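Local coordinates for MdcD (Pseudomonas aeruginosa, PDB 5VIP), which probably serves as the beta subunit of a biotin-independent malonate decarboxylase, with carboxy-lyase and carboxyltransferase activity, at residues Pro70-Ala75 against Thr110-Leu115; Tyr146-Ala151 against Cys170-Val175; Glu98-Asp103 against Val141-Tyr146; Glu135-Ile140 against Ser164-Leu169. All blocks are in the same frame, centred on the assembly; numbering follows the deposited sequence.

Contacts 1 and 2 are pairs of parallel strands in one sheet. Contacts 3 and 4 are packings between helices next to it. The centres of contacts 1 and 2 lie about 10 Å apart. L114 of contact 1 meets V150 of contact 2 through a probable hydrogen bond, L114 N to V150 O at 2.9 Å. Contacts 3 and 4 share helix 126-143, with centres about 12 Å apart. Just past that helix, Q144 NE2 lies 2.9 Å from L169 O, a probable hydrogen bond that joins them. L143 of contact 3 also packs on A112 of contact 1, and I140 of contact 4 packs on C170 of contact 2.

Contact 1: residues Pro70-Ala75 against Thr110-Leu115; sequences PAVLAA and TRALLL
V72 and A74 of strand 69-76 carry most of the backbone bonding to strand 111-115. The two short segments run parallel, with their axes at 20°. Five hydrogen bonds form a regular ladder. V72 N donates to R111 O at 2.9 Å, and V72 O accepts from L113 N. A74 repeats the pattern: A74 N binds L113 O, and A74 O accepts from L115 N at 2.8 Å. The first rung, R111 N to P70 O, is 3.0 Å long, and its donor is tilted from the carbonyl plane. CA-H...O contacts fill the gaps between rungs, such as L73 CA to L113 O at 3.2 Å.

Apolar side chains pair on both faces of the sheet. On one face, L73 and L113 both hold CG anti to the backbone N (chi1 -164° and 175°). The two side chains therefore run side by side, pointing the same way, and L73 CD1 meets L113 CD2 at 3.7 Å. The other L73 branch, CD2, reaches L115 CD2. Further along, A75 CB rests on L115 CB at 3.7 Å. On the opposite face, V72 CG1 touches A112 CB, and A74 CB touches L114 CD2 at 3.9 Å.

At the start of the pair, the T110 hydroxyl lies beside P70 CB. Its hydrogen-bond partner is D103 of helix 87-105.

Helix 18-25 covers the face of L73, L113 and L115. Helix 87-105 covers the face of V72, A74 and A112, and links the two strands as a beta-alpha-beta unit. Strand 59-66 flanks strand 69-76, and strand 150-153 flanks strand 111-115.

Contact 2: residues Tyr146-Ala151 against Cys170-Val175; sequences YQPVVA and CSYVLV
A151 makes both of the strong backbone bonds to the 170-175 segment. A151 N donates to Y172 O at 2.9 Å, almost straight at 177°. A151 O accepts from L174 N at 2.8 Å. Upstream the pairing frays: Y172 N reaches V149 O at 3.4 Å, a weak bond. The amides of V149 and S171 both donate to the side-chain oxygen OE1 of Q144. Q144 OE1 thus serves both segments just before they pair. The V173 amide donates to the D222 carboxylate (OD2), and the Y172 hydroxyl bonds to the carbonyl of G243.

Side chains close both faces. C170 SG touches V149 CG1 at 3.7 Å and A151 CB at 3.9 Å. On the other face, V150 CG2 meets the edge of the Y172 ring near its plane. V150 CG1 touches L174 CD1 at 3.9 Å. P148 CB packs against the side chain of S171, 3.5 Å from its OG, and also touches Y172 CE2. Helix 229-242 covers V150, Y172 and L174.

Strands 150-153 and 159-160 and helix 162-169 follow in a beta-beta-alpha order before strand 172-176, the parallel neighbour of strand 150-153. This is consistent with the crotonase-like fold of carboxyltransferase domains.

Contact 3: residues Glu98-Asp103 against Val141-Tyr146; sequences ELAAED and VDLQRY
L143 reaches the backbone of helix 87-105 with the end of its side chain. Its CG stands anti to the backbone N (chi1 176°), and a chi2 of 54° spreads the two methyls over A100 and A101. CD1 lies against the peptide between them, 3.8 Å from A101 N and 3.8 Å from A100 C. CD2 rests on A100 CB at 3.9 Å. The small alanines let the helices come close: the CA atoms of A101 and L143 are 4.6 Å apart.

D142 also extends away from its own backbone N (chi1 -176°). This lays its carboxylate beside A101, with OD2 3.7 Å from CB. Its OD1 forms a salt bridge with R105 of helix 87-105; the pairing with R145 is modelled too short to be trusted in detail. Y146 comes in at the border, where its CE2 is 4.4 Å from A101 O. R145 CB lies over one face of the Y146 ring, offset toward the rim, and the Y146 hydroxyl bonds to R105.

No hydrogen bond runs directly between the two segments. The centre is held by apolar packing, while polar ties gather at its border. There D142 probably offsets the charge of R105 and helps join the ends of the two helices.

Contact 4: residues Glu135-Ile140 against Ser164-Leu169; sequences EIQAAI and SIAAGL
Q137 holds its CG anti to the carbonyl carbon (chi1 -72°), and its chain is extended beyond. The amide is thereby carried across to helix 162-169, where Q137 NE2 lies 3.4 Å from I165 CG2 and equally near I165 CB. Its polar partner is the carbonyl of G162, through a weak hydrogen bond. I140 has the same first torsion (chi1 -74°). Its two branches split: CD1 meets A166 CB at 4.0 Å, and CG2 meets L169 CB at 4.0 Å.

L169 answers from the other helix. Its side chain crosses that of Q137 at about a right angle, and CD1 sits 3.6 Å from both CB and CG of Q137. A166 CB touches both Q137 CG and I140 CD1. The aliphatic part of Q137 joins the apolar packing, while its amide lies against I165. No hydrogen bond crosses between the segments.

Away from this interface, E135 pairs in salt bridges with basic side chains of another protein chain. I136 and I140 also pack on L97 of helix 87-105.

The segment axes are almost parallel and 9.6 Å apart at closest approach. The two helices lead into the neighbouring strands 150-153 and 172-176. Such side-by-side helices beside a parallel sheet are typical of layered alpha/beta folds, as in the ClpP/crotonase superfamily.

Contact 1: residues Pro70-Ala75 against Thr110-Leu115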
loop_
_atom_site.group_PDB
_atom_site.type_symbol
_atom_site.label_atom_id
_atom_site.label_comp_id
_atom_site.label_asym_id
_atom_site.label_seq_id
_atom_site.Cartn_x
_atom_site.Cartn_y
_atom_site.Cartn_z
ATOM N N PRO B 70 20.136 -11.808 13.088
ATOM C CA PRO B 70 18.736 -12.056 13.467
ATOM C C PRO B 70 17.805 -11.691 12.313
ATOM O O PRO B 70 18.026 -10.688 11.635
ATOM C CB PRO B 70 18.518 -11.137 14.673
ATOM C CG PRO B 70 19.587 -10.034 14.506
ATOM C CD PRO B 70 20.763 -10.746 13.901
ATOM N N ALA B 71 16.795 -12.523 12.087
ATOM C CA ALA B 71 15.936 -12.386 10.921
ATOM C C ALA B 71 14.509 -12.867 11.193
ATOM O O ALA B 71 14.253 -13.681 12.099
ATOM C CB ALA B 71 16.523 -13.158 9.743
ATOM N N VAL B 72 13.581 -12.332 10.407
ATOM C CA VAL B 72 12.227 -12.838 10.364
ATOM C C VAL B 72 11.880 -12.976 8.888
ATOM O O VAL B 72 12.330 -12.191 8.047
ATOM C CB VAL B 72 11.226 -11.911 11.096
ATOM C CG1 VAL B 72 11.201 -10.523 10.464
ATOM C CG2 VAL B 72 9.801 -12.539 11.129
ATOM N N LEU B 73 11.111 -14.002 8.573
ATOM C CA LEU B 73 10.775 -14.319 7.199
ATOM C C LEU B 73 9.269 -14.482 7.149
ATOM O O LEU B 73 8.709 -15.204 7.968
ATOM C CB LEU B 73 11.504 -15.605 6.762
ATOM C CG LEU B 73 11.635 -15.980 5.294
ATOM C CD1 LEU B 73 12.788 -16.966 5.098
ATOM C CD2 LEU B 73 10.334 -16.580 4.782
ATOM N N ALA B 74 8.598 -13.776 6.240
ATOM C CA ALA B 74 7.192 -14.046 6.000
ATOM C C ALA B 74 7.056 -14.560 4.581
ATOM O O ALA B 74 7.520 -13.916 3.641
ATOM C CB ALA B 74 6.325 -12.781 6.230
ATOM N N ALA B 75 6.430 -15.725 4.427
ATOM C CA ALA B 75 6.263 -16.347 3.121
ATOM C C ALA B 75 4.793 -16.675 2.890
ATOM O O ALA B 75 4.173 -17.362 3.699
ATOM C CB ALA B 75 7.104 -17.601 3.003
ATOM N N THR B 110 17.488 -6.740 13.423
ATOM C CA THR B 110 16.667 -7.763 12.783
ATOM C C THR B 110 16.296 -7.395 11.348
ATOM O O THR B 110 15.864 -6.278 11.064
ATOM C CB THR B 110 15.411 -8.028 13.613
ATOM O OG1 THR B 110 15.828 -8.527 14.889
ATOM C CG2 THR B 110 14.516 -9.071 12.937
ATOM N N ARG B 111 16.506 -8.359 10.460
ATOM C CA ARG B 111 16.289 -8.219 9.029
ATOM C C ARG B 111 14.997 -8.930 8.645
ATOM O O ARG B 111 14.748 -10.023 9.119
ATOM C CB ARG B 111 17.473 -8.823 8.257
ATOM C CG ARG B 111 18.864 -8.471 8.808
ATOM C CD ARG B 111 19.897 -9.481 8.360
ATOM N NE ARG B 111 21.217 -8.884 8.070
ATOM C CZ ARG B 111 22.201 -9.526 7.440
ATOM N NH1 ARG B 111 22.029 -10.790 7.022
ATOM N NH2 ARG B 111 23.360 -8.904 7.205
ATOM N N ALA B 112 14.184 -8.328 7.778
ATOM C CA ALA B 112 12.949 -8.963 7.338
ATOM C C ALA B 112 13.029 -9.359 5.866
ATOM O O ALA B 112 13.430 -8.559 5.004
ATOM C CB ALA B 112 11.737 -8.034 7.573
ATOM N N LEU B 113 12.629 -10.597 5.594
ATOM C CA LEU B 113 12.645 -11.174 4.261
ATOM C C LEU B 113 11.226 -11.593 3.887
ATOM O O LEU B 113 10.581 -12.369 4.620
ATOM C CB LEU B 113 13.590 -12.376 4.209
ATOM C CG LEU B 113 13.675 -13.222 2.939
ATOM C CD1 LEU B 113 14.143 -12.377 1.747
ATOM C CD2 LEU B 113 14.621 -14.375 3.170
ATOM N N LEU B 114 10.735 -11.059 2.768
ATOM C CA LEU B 114 9.359 -11.311 2.328
ATOM C C LEU B 114 9.343 -12.164 1.066
ATOM O O LEU B 114 9.880 -11.758 0.036
ATOM C CB LEU B 114 8.618 -9.989 2.059
ATOM C CG LEU B 114 8.546 -9.000 3.219
ATOM C CD1 LEU B 114 7.840 -7.702 2.769
ATOM C CD2 LEU B 114 7.797 -9.644 4.382
ATOM N N LEU B 115 8.701 -13.327 1.149
ATOM C CA LEU B 115 8.493 -14.178 -0.017
ATOM C C LEU B 115 7.056 -13.994 -0.510
ATOM O O LEU B 115 6.106 -14.553 0.059
ATOM C CB LEU B 115 8.763 -15.645 0.331
ATOM C CG LEU B 115 10.199 -16.176 0.196
ATOM C CD1 LEU B 115 11.284 -15.200 0.654
ATOM C CD2 LEU B 115 10.355 -17.519 0.901
#

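Contact 2: residues Tyr146-Ala151 against Cys170-Val175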
loop_
_atom_site.group_PDB
_atom_site.type_symbol
_atom_site.label_atom_id
_atom_site.label_comp_id
_atom_site.label_asym_id
_atom_site.label_seq_id
_atom_site.Cartn_x
_atom_site.Cartn_y
_atom_site.Cartn_z
ATOM N N TYR B 146 15.978 1.515 9.452
ATOM C CA TYR B 146 17.045 0.769 10.128
ATOM C C TYR B 146 17.691 -0.318 9.264
ATOM O O TYR B 146 18.914 -0.498 9.269
ATOM C CB TYR B 146 16.494 0.117 11.405
ATOM C CG TYR B 146 15.600 1.028 12.206
ATOM C CD1 TYR B 146 16.137 1.991 13.051
ATOM C CD2 TYR B 146 14.215 0.934 12.110
ATOM C CE1 TYR B 146 15.320 2.840 13.776
ATOM C CE2 TYR B 146 13.393 1.772 12.832
ATOM C CZ TYR B 146 13.952 2.720 13.669
ATOM O OH TYR B 146 13.127 3.556 14.378
ATOM N N GLN B 147 16.869 -1.060 8.530
ATOM C CA GLN B 147 17.344 -2.226 7.772
ATOM C C GLN B 147 16.578 -2.356 6.467
ATOM O O GLN B 147 15.362 -2.111 6.439
ATOM C CB GLN B 147 17.166 -3.523 8.583
ATOM C CG GLN B 147 17.932 -3.609 9.899
ATOM C CD GLN B 147 19.442 -3.658 9.717
ATOM O OE1 GLN B 147 19.946 -4.072 8.679
ATOM N NE2 GLN B 147 20.169 -3.243 10.741
ATOM N N PRO B 148 17.262 -2.763 5.391
ATOM C CA PRO B 148 16.560 -3.035 4.134
ATOM C C PRO B 148 15.641 -4.254 4.269
ATOM O O PRO B 148 16.008 -5.227 4.925
ATOM C CB PRO B 148 17.705 -3.311 3.153
ATOM C CG PRO B 148 18.793 -3.869 4.025
ATOM C CD PRO B 148 18.703 -3.051 5.285
ATOM N N VAL B 149 14.453 -4.180 3.686
ATOM C CA VAL B 149 13.600 -5.352 3.532
ATOM C C VAL B 149 13.884 -5.907 2.149
ATOM O O VAL B 149 13.938 -5.155 1.174
ATOM C CB VAL B 149 12.108 -5.016 3.668
ATOM C CG1 VAL B 149 11.255 -6.259 3.412
ATOM C CG2 VAL B 149 11.822 -4.415 5.053
ATOM N N VAL B 150 14.097 -7.212 2.065
ATOM C CA VAL B 150 14.295 -7.859 0.782
ATOM C C VAL B 150 13.018 -8.603 0.427
ATOM O O VAL B 150 12.486 -9.339 1.249
ATOM C CB VAL B 150 15.491 -8.824 0.810
ATOM C CG1 VAL B 150 15.604 -9.575 -0.509
ATOM C CG2 VAL B 150 16.781 -8.058 1.117
ATOM N N ALA B 151 12.531 -8.384 -0.793
ATOM C CA ALA B 151 11.369 -9.101 -1.311
ATOM C C ALA B 151 11.793 -10.026 -2.430
ATOM O O ALA B 151 12.465 -9.606 -3.370
ATOM C CB ALA B 151 10.312 -8.131 -1.821
ATOM N N CYS B 170 9.846 -2.039 -0.858
ATOM C CA CYS B 170 10.998 -2.777 -0.325
ATOM C C CYS B 170 12.314 -2.283 -0.925
ATOM O O CYS B 170 12.366 -1.962 -2.119
ATOM C CB CYS B 170 10.840 -4.278 -0.597
ATOM S SG CYS B 170 9.529 -5.035 0.417
ATOM N N SER B 171 13.366 -2.240 -0.107
ATOM C CA SER B 171 14.696 -1.808 -0.558
ATOM C C SER B 171 15.195 -2.564 -1.777
ATOM O O SER B 171 15.760 -1.975 -2.702
ATOM C CB SER B 171 15.732 -1.977 0.569
ATOM O OG SER B 171 15.473 -1.077 1.641
ATOM N N TYR B 172 15.010 -3.880 -1.765
ATOM C CA TYR B 172 15.479 -4.703 -2.876
ATOM C C TYR B 172 14.414 -5.692 -3.295
ATOM O O TYR B 172 13.794 -6.322 -2.444
ATOM C CB TYR B 172 16.765 -5.455 -2.500
ATOM C CG TYR B 172 17.854 -4.521 -2.043
ATOM C CD1 TYR B 172 18.474 -3.660 -2.945
ATOM C CD2 TYR B 172 18.222 -4.458 -0.705
ATOM C CE1 TYR B 172 19.466 -2.772 -2.521
ATOM C CE2 TYR B 172 19.213 -3.582 -0.268
ATOM C CZ TYR B 172 19.830 -2.744 -1.183
ATOM O OH TYR B 172 20.809 -1.878 -0.739
ATOM N N VAL B 173 14.223 -5.828 -4.608
ATOM C CA VAL B 173 13.268 -6.781 -5.164
ATOM C C VAL B 173 13.989 -7.778 -6.062
ATOM O O VAL B 173 14.624 -7.390 -7.055
ATOM C CB VAL B 173 12.157 -6.078 -5.987
ATOM C CG1 VAL B 173 11.243 -7.121 -6.620
ATOM C CG2 VAL B 173 11.362 -5.119 -5.108
ATOM N N LEU B 174 13.911 -9.055 -5.703
ATOM C CA LEU B 174 14.622 -10.090 -6.449
ATOM C C LEU B 174 13.599 -10.953 -7.159
ATOM O O LEU B 174 12.612 -11.375 -6.554
ATOM C CB LEU B 174 15.504 -10.955 -5.528
ATOM C CG LEU B 174 16.286 -10.246 -4.406
ATOM C CD1 LEU B 174 17.244 -11.201 -3.679
ATOM C CD2 LEU B 174 16.984 -9.001 -4.893
ATOM N N VAL B 175 13.823 -11.216 -8.440
ATOM C CA VAL B 175 12.857 -11.984 -9.212
ATOM C C VAL B 175 13.522 -13.115 -9.997
ATOM O O VAL B 175 14.715 -13.066 -10.300
ATOM C CB VAL B 175 12.084 -11.084 -10.195
ATOM C CG1 VAL B 175 11.244 -10.038 -9.442
ATOM C CG2 VAL B 175 13.061 -10.414 -11.182
#

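Contact 3: residues Glu98-Asp103 against Val141-Tyr146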
loop_
_atom_site.group_PDB
_atom_site.type_symbol
_atom_site.label_atom_id
_atom_site.label_comp_id
_atom_site.label_asym_id
_atom_site.label_seq_id
_atom_site.Cartn_x
_atom_site.Cartn_y
_atom_site.Cartn_z
ATOM N N GLU B 98 6.479 -5.240 12.226
ATOM C CA GLU B 98 6.441 -4.309 13.354
ATOM C C GLU B 98 7.411 -4.705 14.468
ATOM O O GLU B 98 8.086 -3.857 15.048
ATOM C CB GLU B 98 5.013 -4.215 13.908
ATOM C CG GLU B 98 4.052 -3.507 12.953
ATOM C CD GLU B 98 2.581 -3.791 13.248
ATOM O OE1 GLU B 98 2.288 -4.482 14.247
ATOM O OE2 GLU B 98 1.722 -3.327 12.469
ATOM N N LEU B 99 7.477 -5.994 14.777
ATOM C CA LEU B 99 8.388 -6.449 15.824
ATOM C C LEU B 99 9.847 -6.321 15.372
ATOM O O LEU B 99 10.741 -6.110 16.191
ATOM C CB LEU B 99 8.062 -7.893 16.232
ATOM C CG LEU B 99 6.786 -8.028 17.087
ATOM C CD1 LEU B 99 6.441 -9.496 17.349
ATOM C CD2 LEU B 99 6.945 -7.287 18.409
ATOM N N ALA B 100 10.098 -6.444 14.075
ATOM C CA ALA B 100 11.466 -6.268 13.583
ATOM C C ALA B 100 11.892 -4.816 13.747
ATOM O O ALA B 100 13.033 -4.535 14.096
ATOM C CB ALA B 100 11.594 -6.698 12.129
ATOM N N ALA B 101 10.971 -3.892 13.499
ATOM C CA ALA B 101 11.283 -2.479 13.704
ATOM C C ALA B 101 11.549 -2.223 15.194
ATOM O O ALA B 101 12.486 -1.512 15.556
ATOM C CB ALA B 101 10.148 -1.601 13.192
ATOM N N GLU B 102 10.723 -2.816 16.054
ATOM C CA GLU B 102 10.897 -2.682 17.502
ATOM C C GLU B 102 12.273 -3.209 17.943
ATOM O O GLU B 102 12.968 -2.563 18.736
ATOM C CB GLU B 102 9.759 -3.407 18.224
ATOM C CG GLU B 102 9.687 -3.196 19.719
ATOM C CD GLU B 102 8.331 -3.612 20.280
ATOM O OE1 GLU B 102 8.290 -4.151 21.405
ATOM O OE2 GLU B 102 7.306 -3.401 19.589
ATOM N N ASP B 103 12.671 -4.364 17.412
ATOM C CA ASP B 103 14.007 -4.913 17.651
ATOM C C ASP B 103 15.082 -3.876 17.338
ATOM O O ASP B 103 15.987 -3.634 18.136
ATOM C CB ASP B 103 14.254 -6.171 16.794
ATOM C CG ASP B 103 13.881 -7.457 17.502
ATOM O OD1 ASP B 103 13.584 -7.412 18.715
ATOM O OD2 ASP B 103 13.897 -8.528 16.845
ATOM N N VAL B 141 8.028 0.727 5.721
ATOM C CA VAL B 141 8.643 2.049 5.715
ATOM C C VAL B 141 9.322 2.311 7.070
ATOM O O VAL B 141 10.458 2.791 7.121
ATOM C CB VAL B 141 7.596 3.146 5.378
ATOM C CG1 VAL B 141 8.224 4.558 5.429
ATOM C CG2 VAL B 141 7.004 2.891 3.991
ATOM N N ASP B 142 8.641 1.963 8.159
ATOM C CA ASP B 142 9.215 2.130 9.506
ATOM C C ASP B 142 10.502 1.319 9.651
ATOM O O ASP B 142 11.510 1.844 10.107
ATOM C CB ASP B 142 8.200 1.718 10.578
ATOM C CG ASP B 142 8.694 1.965 11.996
ATOM O OD1 ASP B 142 9.699 2.690 12.180
ATOM O OD2 ASP B 142 8.056 1.435 12.933
ATOM N N LEU B 143 10.472 0.054 9.237
ATOM C CA LEU B 143 11.622 -0.824 9.404
ATOM C C LEU B 143 12.814 -0.351 8.571
ATOM O O LEU B 143 13.965 -0.499 8.985
ATOM C CB LEU B 143 11.257 -2.271 9.036
ATOM C CG LEU B 143 12.375 -3.331 9.068
ATOM C CD1 LEU B 143 13.109 -3.357 10.428
ATOM C CD2 LEU B 143 11.808 -4.713 8.756
ATOM N N GLN B 144 12.533 0.241 7.415
ATOM C CA GLN B 144 13.594 0.656 6.509
ATOM C C GLN B 144 14.221 2.002 6.896
ATOM O O GLN B 144 15.014 2.565 6.146
ATOM C CB GLN B 144 13.075 0.660 5.074
ATOM C CG GLN B 144 12.906 -0.794 4.589
ATOM C CD GLN B 144 12.489 -0.945 3.141
ATOM O OE1 GLN B 144 12.680 -2.008 2.558
ATOM N NE2 GLN B 144 11.915 0.102 2.554
ATOM N N ARG B 145 13.903 2.478 8.093
ATOM C CA ARG B 145 14.735 3.491 8.738
ATOM C C ARG B 145 15.982 2.844 9.354
ATOM O O ARG B 145 16.941 3.535 9.695
ATOM C CB ARG B 145 13.929 4.245 9.794
ATOM C CG ARG B 145 12.811 5.078 9.168
ATOM C CD ARG B 145 12.094 5.918 10.190
ATOM N NE ARG B 145 11.408 5.118 11.194
ATOM C CZ ARG B 145 10.776 5.648 12.238
ATOM N NH1 ARG B 145 10.764 6.959 12.392
ATOM N NH2 ARG B 145 10.172 4.874 13.126
ATOM N N TYR B 146 15.978 1.515 9.452
ATOM C CA TYR B 146 17.045 0.769 10.128
ATOM C C TYR B 146 17.691 -0.318 9.264
ATOM O O TYR B 146 18.914 -0.498 9.269
ATOM C CB TYR B 146 16.494 0.117 11.405
ATOM C CG TYR B 146 15.600 1.028 12.206
ATOM C CD1 TYR B 146 16.137 1.991 13.051
ATOM C CD2 TYR B 146 14.215 0.934 12.110
ATOM C CE1 TYR B 146 15.320 2.840 13.776
ATOM C CE2 TYR B 146 13.393 1.772 12.832
ATOM C CZ TYR B 146 13.952 2.720 13.669
ATOM O OH TYR B 146 13.127 3.556 14.378
#

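Contact 4: residues Glu135-Ile140 against Ser164-Leu169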
loop_
_atom_site.group_PDB
_atom_site.type_symbol
_atom_site.label_atom_id
_atom_site.label_comp_id
_atom_site.label_asym_id
_atom_site.label_seq_id
_atom_site.Cartn_x
_atom_site.Cartn_y
_atom_site.Cartn_z
ATOM N N GLU B 135 -1.184 -1.677 6.743
ATOM C CA GLU B 135 -0.334 -1.853 7.921
ATOM C C GLU B 135 1.001 -2.493 7.578
ATOM O O GLU B 135 2.022 -2.155 8.179
ATOM C CB GLU B 135 -1.046 -2.699 8.994
ATOM C CG GLU B 135 -2.129 -1.925 9.730
ATOM C CD GLU B 135 -3.094 -2.806 10.500
ATOM O OE1 GLU B 135 -2.837 -4.028 10.636
ATOM O OE2 GLU B 135 -4.124 -2.265 10.968
ATOM N N ILE B 136 0.987 -3.439 6.641
ATOM C CA ILE B 136 2.222 -4.017 6.128
ATOM C C ILE B 136 3.085 -2.950 5.469
ATOM O O ILE B 136 4.301 -2.884 5.687
ATOM C CB ILE B 136 1.917 -5.146 5.122
ATOM C CG1 ILE B 136 1.268 -6.308 5.876
ATOM C CG2 ILE B 136 3.185 -5.559 4.377
ATOM C CD1 ILE B 136 0.473 -7.268 5.013
ATOM N N GLN B 137 2.454 -2.105 4.661
ATOM C CA GLN B 137 3.186 -1.047 3.967
ATOM C C GLN B 137 3.802 -0.065 4.964
ATOM O O GLN B 137 4.987 0.271 4.861
ATOM C CB GLN B 137 2.273 -0.333 2.968
ATOM C CG GLN B 137 1.977 -1.220 1.766
ATOM C CD GLN B 137 0.876 -0.677 0.889
ATOM O OE1 GLN B 137 0.254 0.329 1.208
ATOM N NE2 GLN B 137 0.627 -1.347 -0.223
ATOM N N ALA B 138 3.021 0.337 5.962
ATOM C CA ALA B 138 3.522 1.200 7.033
ATOM C C ALA B 138 4.714 0.596 7.761
ATOM O O ALA B 138 5.677 1.300 8.076
ATOM C CB ALA B 138 2.405 1.502 8.052
ATOM N N ALA B 139 4.638 -0.701 8.046
ATOM C CA ALA B 139 5.693 -1.366 8.802
ATOM C C ALA B 139 6.977 -1.483 7.979
ATOM O O ALA B 139 8.083 -1.449 8.523
ATOM C CB ALA B 139 5.220 -2.742 9.273
ATOM N N ILE B 140 6.837 -1.613 6.663
ATOM C CA ILE B 140 8.021 -1.696 5.811
ATOM C C ILE B 140 8.774 -0.371 5.820
ATOM O O ILE B 140 10.004 -0.337 5.940
ATOM C CB ILE B 140 7.649 -2.080 4.364
ATOM C CG1 ILE B 140 7.286 -3.569 4.314
ATOM C CG2 ILE B 140 8.822 -1.787 3.403
ATOM C CD1 ILE B 140 6.556 -3.947 3.062
ATOM N N SER B 164 1.833 -5.761 -4.358
ATOM C CA SER B 164 2.849 -5.333 -5.328
ATOM C C SER B 164 3.314 -3.924 -4.999
ATOM O O SER B 164 4.445 -3.529 -5.308
ATOM C CB SER B 164 2.315 -5.394 -6.758
ATOM O OG SER B 164 1.361 -4.349 -6.989
ATOM N N ILE B 165 2.427 -3.153 -4.381
ATOM C CA ILE B 165 2.794 -1.826 -3.911
ATOM C C ILE B 165 3.760 -1.985 -2.731
ATOM O O ILE B 165 4.730 -1.235 -2.604
ATOM C CB ILE B 165 1.541 -1.011 -3.509
ATOM C CG1 ILE B 165 0.635 -0.813 -4.734
ATOM C CG2 ILE B 165 1.938 0.326 -2.879
ATOM C CD1 ILE B 165 -0.705 -0.085 -4.426
ATOM N N ALA B 166 3.498 -2.978 -1.881
ATOM C CA ALA B 166 4.425 -3.308 -0.787
ATOM C C ALA B 166 5.790 -3.695 -1.351
ATOM O O ALA B 166 6.820 -3.271 -0.844
ATOM C CB ALA B 166 3.868 -4.435 0.084
ATOM N N ALA B 167 5.795 -4.495 -2.409
ATOM C CA ALA B 167 7.044 -4.880 -3.059
ATOM C C ALA B 167 7.790 -3.627 -3.534
ATOM O O ALA B 167 9.010 -3.507 -3.368
ATOM C CB ALA B 167 6.766 -5.830 -4.231
ATOM N N GLY B 168 7.044 -2.685 -4.104
ATOM C CA GLY B 168 7.616 -1.437 -4.588
ATOM C C GLY B 168 8.225 -0.584 -3.479
ATOM O O GLY B 168 9.066 0.267 -3.755
ATOM N N LEU B 169 7.800 -0.799 -2.229
ATOM C CA LEU B 169 8.405 -0.096 -1.091
ATOM C C LEU B 169 9.699 -0.736 -0.625
ATOM O O LEU B 169 10.534 -0.067 -0.014
ATOM C CB LEU B 169 7.466 -0.065 0.106
ATOM C CG LEU B 169 6.124 0.615 -0.075
ATOM C CD1 LEU B 169 5.254 0.205 1.102
ATOM C CD2 LEU B 169 6.320 2.113 -0.113
#